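Local structure of thiaminase-I (Naegleria gruberi, 4HCW) at residues 69-74 with 157-162; 307-312 with 321-326; 11-16 with 32-37; 91-96 with 278-283. The protein is a thiaminase-type enzyme with a two-lobed alpha/beta fold resembling that of periplasmic binding proteins. All coordinates share one frame; numbering follows the deposited sequence.

Contact 1. Residues 69-74 with 157-162; sequences DSIFLP and SSFTVF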
loop_
_atom_site.group_PDB
_atom_site.type_symbol
_atom_site.label_atom_id
_atom_site.label_comp_id
_atom_site.label_asym_id
_atom_site.label_seq_id
_atom_site.Cartn_x
_atom_site.Cartn_y
_atom_site.Cartn_z
ATOM N N ASP A 69 -0.953 -7.928 2.318
ATOM C CA ASP A 69 -0.070 -7.164 1.452
ATOM C C ASP A 69 0.595 -8.136 0.487
ATOM O O ASP A 69 0.989 -9.235 0.876
ATOM C CB ASP A 69 0.985 -6.430 2.284
ATOM C CG ASP A 69 1.722 -5.362 1.493
ATOM O OD1 ASP A 69 1.906 -5.529 0.267
ATOM O OD2 ASP A 69 2.124 -4.348 2.102
ATOM N N SER A 70 0.716 -7.730 -0.772
ATOM C CA SER A 70 1.313 -8.587 -1.791
ATOM C C SER A 70 2.823 -8.729 -1.604
ATOM O O SER A 70 3.468 -9.522 -2.289
ATOM C CB SER A 70 0.994 -8.060 -3.192
ATOM O OG SER A 70 1.412 -6.715 -3.338
ATOM N N ILE A 71 3.377 -7.963 -0.668
ATOM C CA ILE A 71 4.805 -8.024 -0.372
ATOM C C ILE A 71 5.174 -9.365 0.264
ATOM O O ILE A 71 6.328 -9.789 0.217
ATOM C CB ILE A 71 5.245 -6.859 0.550
ATOM C CG1 ILE A 71 6.765 -6.677 0.510
ATOM C CG2 ILE A 71 4.752 -7.073 1.976
ATOM C CD1 ILE A 71 7.258 -5.507 1.328
ATOM N N PHE A 72 4.184 -10.033 0.846
ATOM C CA PHE A 72 4.403 -11.327 1.481
ATOM C C PHE A 72 3.640 -12.426 0.756
ATOM O O PHE A 72 3.538 -13.548 1.248
ATOM C CB PHE A 72 3.975 -11.282 2.949
ATOM C CG PHE A 72 4.778 -10.329 3.785
ATOM C CD1 PHE A 72 6.125 -10.129 3.531
ATOM C CD2 PHE A 72 4.185 -9.629 4.821
ATOM C CE1 PHE A 72 6.866 -9.250 4.298
ATOM C CE2 PHE A 72 4.919 -8.749 5.591
ATOM C CZ PHE A 72 6.261 -8.560 5.330
ATOM N N LEU A 73 3.107 -12.098 -0.416
ATOM C CA LEU A 73 2.300 -13.047 -1.180
ATOM C C LEU A 73 3.054 -14.304 -1.647
ATOM O O LEU A 73 2.581 -15.414 -1.406
ATOM C CB LEU A 73 1.586 -12.356 -2.351
ATOM C CG LEU A 73 0.559 -13.208 -3.099
ATOM C CD1 LEU A 73 -0.537 -13.678 -2.153
ATOM C CD2 LEU A 73 -0.032 -12.436 -4.269
ATOM N N PRO A 74 4.221 -14.145 -2.308
ATOM C CA PRO A 74 4.927 -15.358 -2.745
ATOM C C PRO A 74 5.361 -16.245 -1.579
ATOM O O PRO A 74 5.315 -17.470 -1.696
ATOM C CB PRO A 74 6.156 -14.807 -3.474
ATOM C CG PRO A 74 5.765 -13.435 -3.891
ATOM C CD PRO A 74 4.910 -12.927 -2.775
ATOM N N SER A 157 11.369 3.943 9.944
ATOM C CA SER A 157 10.496 2.794 10.157
ATOM C C SER A 157 11.088 1.564 9.486
ATOM O O SER A 157 11.597 1.646 8.369
ATOM C CB SER A 157 9.098 3.073 9.604
ATOM O OG SER A 157 8.520 4.201 10.234
ATOM N N SER A 158 11.020 0.429 10.177
ATOM C CA SER A 158 11.606 -0.817 9.695
ATOM C C SER A 158 11.132 -1.171 8.289
ATOM O O SER A 158 11.927 -1.547 7.428
ATOM C CB SER A 158 11.284 -1.964 10.656
ATOM O OG SER A 158 11.737 -1.674 11.967
ATOM N N PHE A 159 9.830 -1.032 8.065
ATOM C CA PHE A 159 9.223 -1.375 6.786
ATOM C C PHE A 159 9.649 -0.406 5.685
ATOM O O PHE A 159 9.697 -0.769 4.509
ATOM C CB PHE A 159 7.700 -1.391 6.924
ATOM C CG PHE A 159 6.993 -2.063 5.785
ATOM C CD1 PHE A 159 6.922 -3.445 5.718
ATOM C CD2 PHE A 159 6.393 -1.315 4.786
ATOM C CE1 PHE A 159 6.270 -4.068 4.672
ATOM C CE2 PHE A 159 5.738 -1.933 3.737
ATOM C CZ PHE A 159 5.675 -3.312 3.681
ATOM N N THR A 160 9.961 0.827 6.073
ATOM C CA THR A 160 10.369 1.851 5.116
ATOM C C THR A 160 11.871 1.789 4.844
ATOM O O THR A 160 12.310 1.936 3.702
ATOM C CB THR A 160 9.986 3.261 5.606
ATOM O OG1 THR A 160 8.587 3.296 5.914
ATOM C CG2 THR A 160 10.292 4.300 4.538
ATOM N N VAL A 161 12.651 1.571 5.899
ATOM C CA VAL A 161 14.094 1.404 5.769
ATOM C C VAL A 161 14.405 0.214 4.868
ATOM O O VAL A 161 15.240 0.303 3.966
ATOM C CB VAL A 161 14.764 1.193 7.141
ATOM C CG1 VAL A 161 16.209 0.749 6.971
ATOM C CG2 VAL A 161 14.681 2.462 7.973
ATOM N N PHE A 162 13.718 -0.896 5.118
ATOM C CA PHE A 162 13.860 -2.096 4.301
ATOM C C PHE A 162 13.424 -1.848 2.859
ATOM O O PHE A 162 14.080 -2.292 1.917
ATOM C CB PHE A 162 13.049 -3.246 4.906
ATOM C CG PHE A 162 12.899 -4.432 3.994
ATOM C CD1 PHE A 162 13.921 -5.355 3.863
ATOM C CD2 PHE A 162 11.729 -4.628 3.275
ATOM C CE1 PHE A 162 13.786 -6.448 3.027
ATOM C CE2 PHE A 162 11.589 -5.719 2.437
ATOM C CZ PHE A 162 12.618 -6.629 2.313
#
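Two phenylalanine rings of 157-162, Phe159 and Phe162, receive the end of Ile71 from the facing segment. The methyl CD1 comes within 3.6 Å of CZ of Phe159, and it also lies near the plane of the Phe162 ring, at its edge, 4.5 Å from CE2. A third ring is covered from within its own segment, since CG2 of Ile71 stands 3.6 Å above the centre of one face of Phe72. Ile71 can serve all three because its side chain branches: CG1 is anti to the backbone N (chi1 -163°) and carries CD1 across the contact, while CG2 turns back over Phe72. A branched, wholly apolar residue suits this place among aromatic rings. The Asp69 carboxylate meets the far end of Phe159, OD2 standing 4.0 Å from CZ with the two planes 50° apart. This buried acid does not depend on the ring for its polar needs. OD2 is hydrogen-bonded to the hydroxyl of Tyr54, whose ring also packs edge-to-face with Phe159, so one tyrosine serves both partners. OD1 accepts from the backbone N of Ile71 at 3.0 Å, the donor lying above the carboxylate plane. This is an Asx turn: it starts at the last residue of strand 65-69 and holds the turn that presents Ile71. The end of that strand and the turn after it thus meet the first turn of helix 158-169, the contact's centre about 9 Å from the centre of the chain, consistent with the junction between lobes in a periplasmic-binding-protein-like fold.

Contact 2. Residues 307-312 with 321-326; sequences NGIAHL and QLSQQF
Ile309 faces Ser323 and Phe326, residues that lie three apart and so fall on one side of their helix. Its two outer methyl groups divide the work. CG2 packs on CB of Ser323 at 3.9 Å, with the hydroxyl OG of Ser323 slightly farther off at 4.1 Å. CD1, at the end of the longer branch, comes to 4.1 Å from CD2 of Phe326, the two side chains crossing at about a right angle. The split follows from the torsions of Ile309: CG2 is anti to the backbone N, whereas CG1 lies beside it (chi1 -59°) and continues extended to CD1 along another direction. Serine, being small, suits the place where the two backbones come nearest, 6.7 Å between CA of Ile309 and CA of Ser323. The two segments belong to consecutive helices, 306-313 and 317-328, which run in roughly opposite directions after a short connection and form a helical hairpin. The second shell holds this hairpin against the sheet. Phe326 reaches on to Leu118 and Phe122 of strand 110-125, while Leu322 packs on Phe122, Val249 and Leu302, as suits large apolar residues on a buried helix face. Gln321 OE1 accepts from the backbone N of Val249, tying the second helix to strand 248-250. On the first helix, His311 NE2 is hydrogen-bonded to Asp294 of helix 290-298. Within 321-326, the amide NE2 of Gln325 folds back to O of Gln321 in a weak bond of 3.5 Å.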
loop_
_atom_site.group_PDB
_atom_site.type_symbol
_atom_site.label_atom_id
_atom_site.label_comp_id
_atom_site.label_asym_id
_atom_site.label_seq_id
_atom_site.Cartn_x
_atom_site.Cartn_y
_atom_site.Cartn_z
ATOM N N ASN A 307 -12.321 0.127 -12.170
ATOM C CA ASN A 307 -13.710 0.473 -11.887
ATOM C C ASN A 307 -13.840 1.232 -10.572
ATOM O O ASN A 307 -14.582 2.211 -10.480
ATOM C CB ASN A 307 -14.586 -0.782 -11.856
ATOM C CG ASN A 307 -14.669 -1.471 -13.205
ATOM O OD1 ASN A 307 -14.549 -0.832 -14.252
ATOM N ND2 ASN A 307 -14.883 -2.783 -13.188
ATOM N N GLY A 308 -13.109 0.776 -9.560
ATOM C CA GLY A 308 -13.123 1.415 -8.257
ATOM C C GLY A 308 -12.492 2.793 -8.291
ATOM O O GLY A 308 -12.987 3.729 -7.663
ATOM N N ILE A 309 -11.394 2.914 -9.030
ATOM C CA ILE A 309 -10.709 4.193 -9.178
ATOM C C ILE A 309 -11.569 5.168 -9.973
ATOM O O ILE A 309 -11.676 6.344 -9.624
ATOM C CB ILE A 309 -9.342 4.024 -9.873
ATOM C CG1 ILE A 309 -8.451 3.075 -9.070
ATOM C CG2 ILE A 309 -8.658 5.372 -10.048
ATOM C CD1 ILE A 309 -7.095 2.833 -9.695
ATOM N N ALA A 310 -12.186 4.668 -11.040
ATOM C CA ALA A 310 -13.056 5.485 -11.878
ATOM C C ALA A 310 -14.234 6.032 -11.080
ATOM O O ALA A 310 -14.605 7.196 -11.226
ATOM C CB ALA A 310 -13.550 4.685 -13.073
ATOM N N HIS A 311 -14.811 5.183 -10.234
ATOM C CA HIS A 311 -15.960 5.559 -9.414
ATOM C C HIS A 311 -15.659 6.737 -8.491
ATOM O O HIS A 311 -16.510 7.597 -8.268
ATOM C CB HIS A 311 -16.436 4.362 -8.587
ATOM C CG HIS A 311 -17.523 4.695 -7.614
ATOM N ND1 HIS A 311 -18.842 4.828 -7.987
ATOM C CD2 HIS A 311 -17.485 4.927 -6.279
ATOM C CE1 HIS A 311 -19.571 5.124 -6.925
ATOM N NE2 HIS A 311 -18.771 5.191 -5.876
ATOM N N LEU A 312 -14.442 6.771 -7.956
ATOM C CA LEU A 312 -14.057 7.816 -7.014
ATOM C C LEU A 312 -13.458 9.026 -7.720
ATOM O O LEU A 312 -13.338 10.100 -7.133
ATOM C CB LEU A 312 -13.084 7.263 -5.972
ATOM C CG LEU A 312 -13.666 6.159 -5.086
ATOM C CD1 LEU A 312 -12.641 5.659 -4.080
ATOM C CD2 LEU A 312 -14.919 6.654 -4.380
ATOM N N GLN A 321 -6.055 12.638 -10.547
ATOM C CA GLN A 321 -4.632 12.715 -10.861
ATOM C C GLN A 321 -3.965 11.346 -10.784
ATOM O O GLN A 321 -3.109 11.016 -11.605
ATOM C CB GLN A 321 -3.926 13.690 -9.916
ATOM C CG GLN A 321 -4.435 15.117 -9.997
ATOM C CD GLN A 321 -3.670 16.060 -9.089
ATOM O OE1 GLN A 321 -2.659 15.684 -8.497
ATOM N NE2 GLN A 321 -4.151 17.292 -8.973
ATOM N N LEU A 322 -4.365 10.552 -9.795
ATOM C CA LEU A 322 -3.784 9.230 -9.600
ATOM C C LEU A 322 -4.205 8.267 -10.704
ATOM O O LEU A 322 -3.457 7.359 -11.064
ATOM C CB LEU A 322 -4.166 8.672 -8.227
ATOM C CG LEU A 322 -3.689 9.510 -7.040
ATOM C CD1 LEU A 322 -4.042 8.838 -5.725
ATOM C CD2 LEU A 322 -2.192 9.764 -7.131
ATOM N N SER A 323 -5.406 8.471 -11.236
ATOM C CA SER A 323 -5.898 7.659 -12.343
ATOM C C SER A 323 -5.068 7.920 -13.594
ATOM O O SER A 323 -4.699 6.992 -14.315
ATOM C CB SER A 323 -7.372 7.958 -12.615
ATOM O OG SER A 323 -7.871 7.147 -13.664
ATOM N N GLN A 324 -4.776 9.192 -13.842
ATOM C CA GLN A 324 -3.931 9.586 -14.961
ATOM C C GLN A 324 -2.508 9.089 -14.735
ATOM O O GLN A 324 -1.817 8.694 -15.674
ATOM C CB GLN A 324 -3.949 11.108 -15.128
ATOM C CG GLN A 324 -3.061 11.642 -16.247
ATOM C CD GLN A 324 -1.655 11.971 -15.778
ATOM O OE1 GLN A 324 -1.388 12.035 -14.578
ATOM N NE2 GLN A 324 -0.749 12.179 -16.727
ATOM N N GLN A 325 -2.085 9.106 -13.475
ATOM C CA GLN A 325 -0.735 8.704 -13.105
ATOM C C GLN A 325 -0.519 7.212 -13.333
ATOM O O GLN A 325 0.488 6.802 -13.910
ATOM C CB GLN A 325 -0.471 9.047 -11.639
ATOM C CG GLN A 325 0.970 9.399 -11.332
ATOM C CD GLN A 325 1.308 10.833 -11.687
ATOM O OE1 GLN A 325 2.479 11.206 -11.765
ATOM N NE2 GLN A 325 0.281 11.649 -11.898
ATOM N N PHE A 326 -1.472 6.404 -12.877
ATOM C CA PHE A 326 -1.373 4.952 -12.993
ATOM C C PHE A 326 -1.439 4.481 -14.443
ATOM O O PHE A 326 -0.904 3.428 -14.784
ATOM C CB PHE A 326 -2.469 4.271 -12.167
ATOM C CG PHE A 326 -2.252 4.355 -10.682
ATOM C CD1 PHE A 326 -0.973 4.335 -10.154
ATOM C CD2 PHE A 326 -3.328 4.453 -9.816
ATOM C CE1 PHE A 326 -0.771 4.412 -8.788
ATOM C CE2 PHE A 326 -3.132 4.532 -8.448
ATOM C CZ PHE A 326 -1.851 4.511 -7.934
#

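Contact 3. Residues 11-16 with 32-37; sequences VGLFPY and LIKDVL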
loop_
_atom_site.group_PDB
_atom_site.type_symbol
_atom_site.label_atom_id
_atom_site.label_comp_id
_atom_site.label_asym_id
_atom_site.label_seq_id
_atom_site.Cartn_x
_atom_site.Cartn_y
_atom_site.Cartn_z
ATOM N N VAL A 11 -13.666 -13.872 7.730
ATOM C CA VAL A 11 -13.028 -12.924 6.823
ATOM C C VAL A 11 -12.003 -12.059 7.549
ATOM O O VAL A 11 -12.326 -11.390 8.531
ATOM C CB VAL A 11 -14.062 -12.010 6.140
ATOM C CG1 VAL A 11 -13.369 -11.039 5.195
ATOM C CG2 VAL A 11 -15.092 -12.840 5.395
ATOM N N GLY A 12 -10.767 -12.079 7.061
ATOM C CA GLY A 12 -9.706 -11.274 7.638
ATOM C C GLY A 12 -9.478 -9.990 6.863
ATOM O O GLY A 12 -8.858 -9.998 5.800
ATOM N N LEU A 13 -9.981 -8.882 7.399
ATOM C CA LEU A 13 -9.888 -7.590 6.726
ATOM C C LEU A 13 -8.561 -6.885 6.990
ATOM O O LEU A 13 -7.956 -7.050 8.051
ATOM C CB LEU A 13 -11.046 -6.684 7.150
ATOM C CG LEU A 13 -12.452 -7.145 6.767
ATOM C CD1 LEU A 13 -13.490 -6.138 7.234
ATOM C CD2 LEU A 13 -12.551 -7.365 5.266
ATOM N N PHE A 14 -8.118 -6.098 6.015
ATOM C CA PHE A 14 -6.924 -5.274 6.159
ATOM C C PHE A 14 -7.197 -4.168 7.174
ATOM O O PHE A 14 -8.013 -3.280 6.924
ATOM C CB PHE A 14 -6.533 -4.678 4.807
ATOM C CG PHE A 14 -5.233 -3.928 4.822
ATOM C CD1 PHE A 14 -4.026 -4.606 4.809
ATOM C CD2 PHE A 14 -5.219 -2.543 4.834
ATOM C CE1 PHE A 14 -2.827 -3.918 4.817
ATOM C CE2 PHE A 14 -4.025 -1.849 4.841
ATOM C CZ PHE A 14 -2.828 -2.537 4.834
ATOM N N PRO A 15 -6.513 -4.220 8.326
ATOM C CA PRO A 15 -6.825 -3.359 9.472
ATOM C C PRO A 15 -6.169 -1.983 9.412
ATOM O O PRO A 15 -6.494 -1.121 10.229
ATOM C CB PRO A 15 -6.253 -4.149 10.647
ATOM C CG PRO A 15 -5.064 -4.840 10.065
ATOM C CD PRO A 15 -5.404 -5.145 8.621
ATOM N N TYR A 16 -5.263 -1.778 8.464
ATOM C CA TYR A 16 -4.513 -0.528 8.404
ATOM C C TYR A 16 -5.149 0.506 7.480
ATOM O O TYR A 16 -4.571 0.899 6.466
ATOM C CB TYR A 16 -3.055 -0.793 8.025
ATOM C CG TYR A 16 -2.338 -1.668 9.028
ATOM C CD1 TYR A 16 -1.751 -1.119 10.159
ATOM C CD2 TYR A 16 -2.259 -3.042 8.849
ATOM C CE1 TYR A 16 -1.098 -1.913 11.082
ATOM C CE2 TYR A 16 -1.611 -3.845 9.767
ATOM C CZ TYR A 16 -1.032 -3.275 10.881
ATOM O OH TYR A 16 -0.382 -4.067 11.798
ATOM N N LEU A 32 -16.239 1.895 10.319
ATOM C CA LEU A 32 -17.331 2.402 9.497
ATOM C C LEU A 32 -17.664 1.421 8.379
ATOM O O LEU A 32 -18.831 1.190 8.071
ATOM C CB LEU A 32 -16.979 3.770 8.908
ATOM C CG LEU A 32 -16.776 4.914 9.904
ATOM C CD1 LEU A 32 -16.569 6.231 9.172
ATOM C CD2 LEU A 32 -17.953 5.006 10.866
ATOM N N ILE A 33 -16.628 0.842 7.779
ATOM C CA ILE A 33 -16.807 -0.133 6.710
ATOM C C ILE A 33 -17.384 -1.440 7.248
ATOM O O ILE A 33 -18.264 -2.040 6.630
ATOM C CB ILE A 33 -15.482 -0.411 5.973
ATOM C CG1 ILE A 33 -14.979 0.863 5.293
ATOM C CG2 ILE A 33 -15.653 -1.523 4.948
ATOM C CD1 ILE A 33 -13.725 0.664 4.480
ATOM N N LYS A 34 -16.892 -1.867 8.406
ATOM C CA LYS A 34 -17.361 -3.096 9.040
ATOM C C LYS A 34 -18.856 -3.056 9.349
ATOM O O LYS A 34 -19.542 -4.073 9.257
ATOM C CB LYS A 34 -16.569 -3.372 10.320
ATOM C CG LYS A 34 -15.590 -4.531 10.208
ATOM C CD LYS A 34 -14.634 -4.567 11.390
ATOM C CE LYS A 34 -15.378 -4.642 12.714
ATOM N NZ LYS A 34 -14.443 -4.601 13.873
ATOM N N ASP A 35 -19.358 -1.877 9.704
ATOM C CA ASP A 35 -20.767 -1.721 10.053
ATOM C C ASP A 35 -21.674 -1.707 8.823
ATOM O O ASP A 35 -22.898 -1.669 8.947
ATOM C CB ASP A 35 -20.978 -0.450 10.881
ATOM C CG ASP A 35 -20.283 -0.506 12.230
ATOM O OD1 ASP A 35 -20.100 -1.622 12.760
ATOM O OD2 ASP A 35 -19.922 0.565 12.760
ATOM N N VAL A 36 -21.069 -1.741 7.640
ATOM C CA VAL A 36 -21.815 -1.717 6.386
ATOM C C VAL A 36 -21.892 -3.114 5.770
ATOM O O VAL A 36 -22.869 -3.463 5.105
ATOM C CB VAL A 36 -21.176 -0.730 5.380
ATOM C CG1 VAL A 36 -21.865 -0.804 4.027
ATOM C CG2 VAL A 36 -21.226 0.687 5.927
ATOM N N LEU A 37 -20.861 -3.916 6.013
ATOM C CA LEU A 37 -20.787 -5.265 5.462
ATOM C C LEU A 37 -21.871 -6.177 6.034
ATOM O O LEU A 37 -22.178 -6.113 7.224
ATOM C CB LEU A 37 -19.405 -5.864 5.722
ATOM C CG LEU A 37 -18.228 -4.992 5.282
ATOM C CD1 LEU A 37 -16.904 -5.691 5.552
ATOM C CD2 LEU A 37 -18.356 -4.615 3.814
#
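Leu13, the last residue of strand 8-13, sends its side chain toward Lys34 and Leu37. From CB, which points at the 32-37 segment, the chain turns so that CG lies beside the backbone N and anti to the carbonyl carbon (chi1 -64°). At CG it forks, and the branch ending in CD1 makes the contact. This methyl meets CD1 of Leu37 tip to tip at 3.8 Å. It also lies 4.0 Å from CG of Lys34, whose side chain crosses that of Leu13 obliquely. Lysine can stand at this margin because its inner methylenes are apolar; the chain then bends at chi3 (57°) before reaching its amino group. Leucine suits both buried positions, having a slim stem and a forked apolar end. Leu37 is held by the backbone: O of Ile33 accepts from Val36 N at 3.0 Å and from Leu37 N at 3.3 Å. Leu286 of helix 275-288 touches both leucines, and Leu37 packs further on Tyr48, so the pair belongs to a larger apolar cluster. Strand 8-13 is paired in parallel with strand 44-50, and helix 29-34 lies between them in the sequence, after the small hairpin of strands 19-21 and 26-28. The contact therefore packs the last turn of the connecting helix and the residues after it on the first strand of a beta-alpha-beta crossover, a unit at the heart of alpha/beta sheet folds.

Contact 4. Residues 91-96 with 278-283; sequences RGVTGD and VAVEVI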
loop_
_atom_site.group_PDB
_atom_site.type_symbol
_atom_site.label_atom_id
_atom_site.label_comp_id
_atom_site.label_asym_id
_atom_site.label_seq_id
_atom_site.Cartn_x
_atom_site.Cartn_y
_atom_site.Cartn_z
ATOM N N ARG A 91 -11.466 -11.583 -13.013
ATOM C CA ARG A 91 -11.885 -10.560 -13.966
ATOM C C ARG A 91 -13.391 -10.310 -13.915
ATOM O O ARG A 91 -13.856 -9.212 -14.225
ATOM C CB ARG A 91 -11.468 -10.948 -15.387
ATOM C CG ARG A 91 -9.969 -10.897 -15.635
ATOM C CD ARG A 91 -9.453 -9.467 -15.623
ATOM N NE ARG A 91 -8.019 -9.400 -15.887
ATOM C CZ ARG A 91 -7.337 -8.269 -16.036
ATOM N NH1 ARG A 91 -6.033 -8.304 -16.275
ATOM N NH2 ARG A 91 -7.960 -7.101 -15.949
ATOM N N GLY A 92 -14.146 -11.331 -13.523
ATOM C CA GLY A 92 -15.591 -11.218 -13.428
ATOM C C GLY A 92 -16.044 -10.530 -12.155
ATOM O O GLY A 92 -17.234 -10.277 -11.965
ATOM N N VAL A 93 -15.090 -10.224 -11.281
ATOM C CA VAL A 93 -15.386 -9.573 -10.010
ATOM C C VAL A 93 -14.756 -8.187 -9.933
ATOM O O VAL A 93 -15.435 -7.199 -9.651
ATOM C CB VAL A 93 -14.884 -10.414 -8.820
ATOM C CG1 VAL A 93 -14.965 -9.616 -7.529
ATOM C CG2 VAL A 93 -15.680 -11.705 -8.710
ATOM N N THR A 94 -13.454 -8.123 -10.189
ATOM C CA THR A 94 -12.709 -6.875 -10.079
ATOM C C THR A 94 -12.844 -6.020 -11.333
ATOM O O THR A 94 -12.801 -4.792 -11.266
ATOM C CB THR A 94 -11.215 -7.141 -9.827
ATOM O OG1 THR A 94 -10.646 -7.793 -10.970
ATOM C CG2 THR A 94 -11.030 -8.023 -8.601
ATOM N N GLY A 95 -13.007 -6.675 -12.475
ATOM C CA GLY A 95 -13.046 -5.977 -13.746
ATOM C C GLY A 95 -11.649 -5.827 -14.314
ATOM O O GLY A 95 -10.841 -6.754 -14.243
ATOM N N ASP A 96 -11.358 -4.658 -14.873
ATOM C CA ASP A 96 -10.047 -4.404 -15.462
ATOM C C ASP A 96 -9.049 -3.869 -14.440
ATOM O O ASP A 96 -9.322 -2.898 -13.735
ATOM C CB ASP A 96 -10.160 -3.444 -16.648
ATOM C CG ASP A 96 -10.829 -4.080 -17.849
ATOM O OD1 ASP A 96 -10.747 -5.319 -17.989
ATOM O OD2 ASP A 96 -11.434 -3.342 -18.654
ATOM N N VAL A 278 -19.249 -18.729 -1.804
ATOM C CA VAL A 278 -19.734 -17.714 -0.876
ATOM C C VAL A 278 -18.678 -16.627 -0.668
ATOM O O VAL A 278 -19.000 -15.440 -0.574
ATOM C CB VAL A 278 -20.116 -18.328 0.486
ATOM C CG1 VAL A 278 -20.630 -17.255 1.439
ATOM C CG2 VAL A 278 -21.159 -19.418 0.302
ATOM N N ALA A 279 -17.419 -17.048 -0.607
ATOM C CA ALA A 279 -16.303 -16.128 -0.420
ATOM C C ALA A 279 -16.224 -15.099 -1.546
ATOM O O ALA A 279 -15.999 -13.915 -1.293
ATOM C CB ALA A 279 -14.991 -16.900 -0.305
ATOM N N VAL A 280 -16.418 -15.555 -2.782
ATOM C CA VAL A 280 -16.395 -14.670 -3.948
ATOM C C VAL A 280 -17.487 -13.602 -3.872
ATOM O O VAL A 280 -17.289 -12.472 -4.312
ATOM C CB VAL A 280 -16.527 -15.457 -5.272
ATOM C CG1 VAL A 280 -16.445 -14.524 -6.467
ATOM C CG2 VAL A 280 -15.441 -16.518 -5.372
ATOM N N GLU A 281 -18.636 -13.964 -3.308
ATOM C CA GLU A 281 -19.726 -13.008 -3.131
ATOM C C GLU A 281 -19.341 -11.932 -2.121
ATOM O O GLU A 281 -19.569 -10.742 -2.354
ATOM C CB GLU A 281 -21.015 -13.709 -2.686
ATOM N N VAL A 282 -18.765 -12.356 -0.999
ATOM C CA VAL A 282 -18.330 -11.423 0.035
ATOM C C VAL A 282 -17.276 -10.478 -0.528
ATOM O O VAL A 282 -17.310 -9.270 -0.289
ATOM C CB VAL A 282 -17.753 -12.157 1.263
ATOM C CG1 VAL A 282 -17.219 -11.158 2.276
ATOM C CG2 VAL A 282 -18.814 -13.047 1.900
ATOM N N ILE A 283 -16.348 -11.045 -1.293
ATOM C CA ILE A 283 -15.283 -10.280 -1.927
ATOM C C ILE A 283 -15.826 -9.331 -2.995
ATOM O O ILE A 283 -15.407 -8.175 -3.076
ATOM C CB ILE A 283 -14.228 -11.222 -2.537
ATOM C CG1 ILE A 283 -13.450 -11.921 -1.419
ATOM C CG2 ILE A 283 -13.280 -10.463 -3.453
ATOM C CD1 ILE A 283 -12.599 -13.070 -1.890
#
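Val93 packs against Val280 and Ile283, and this apolar patch is the close part of the contact. CG2 of Val93 touches CG1 of Val280 at 3.7 Å, the two side chains crossing at a slant. The other branch of Val93, CG1, is anti to the backbone N (chi1 170°) and approaches CG2 of Ile283 more loosely, at 4.5 Å. Valine is apt here: branching at CB, it offers a methyl to each neighbour without a long stem. Ile283 has larger partners inward, Leu265, Leu267 and Phe114, and Val282 beside it packs on strands 8-13 and 44-50. Helix 275-288 thus packs on the mixed sheet, in the manner of an alpha/beta fold, and the end of helix 87-94 rests against its flank. Toward solvent the character changes. Helix 87-94 stops at Gly95, which leaves helical angles with positive phi (88°); glycine, having no CB, avoids the clash with the carbonyl O of Thr94 that these angles bring. Arg91 reaches forward over this turn. Its NH2 makes a weak hydrogen bond to O of Gly95 at 3.4 Å and a long salt bridge to OD1 of exposed Asp96 at 3.9 Å, while CA of Asp96 lies in the guanidinium plane at its edge. On the other helix, the bond to CB of Glu281 points away from 91-96, and the side chain is not modelled beyond that atom.

How the contacts relate
Contacts 1, 2 and 3 are buried, whereas contact 4 is only partly so and lies farthest from the chain centre, about 20 Å between centres. Contact 1, the most central, is also the most aromatic and the one with a buried acid; contacts 3 and 4 are aliphatic, and contact 2 sets one isoleucine against a serine and a phenylalanine. Helix 275-288, which carries one side of contact 4, also borders contact 3, Val282 CG1 lying 4.1 Å from Val11 CG2. Contact 2 touches contact 4 where Asn307 packs on the turn at Thr94 and Gly95. Contacts 1 and 2 stay apart, nearest atoms about 13 Å, one joining a turn after a strand to a helix and the other helix to helix.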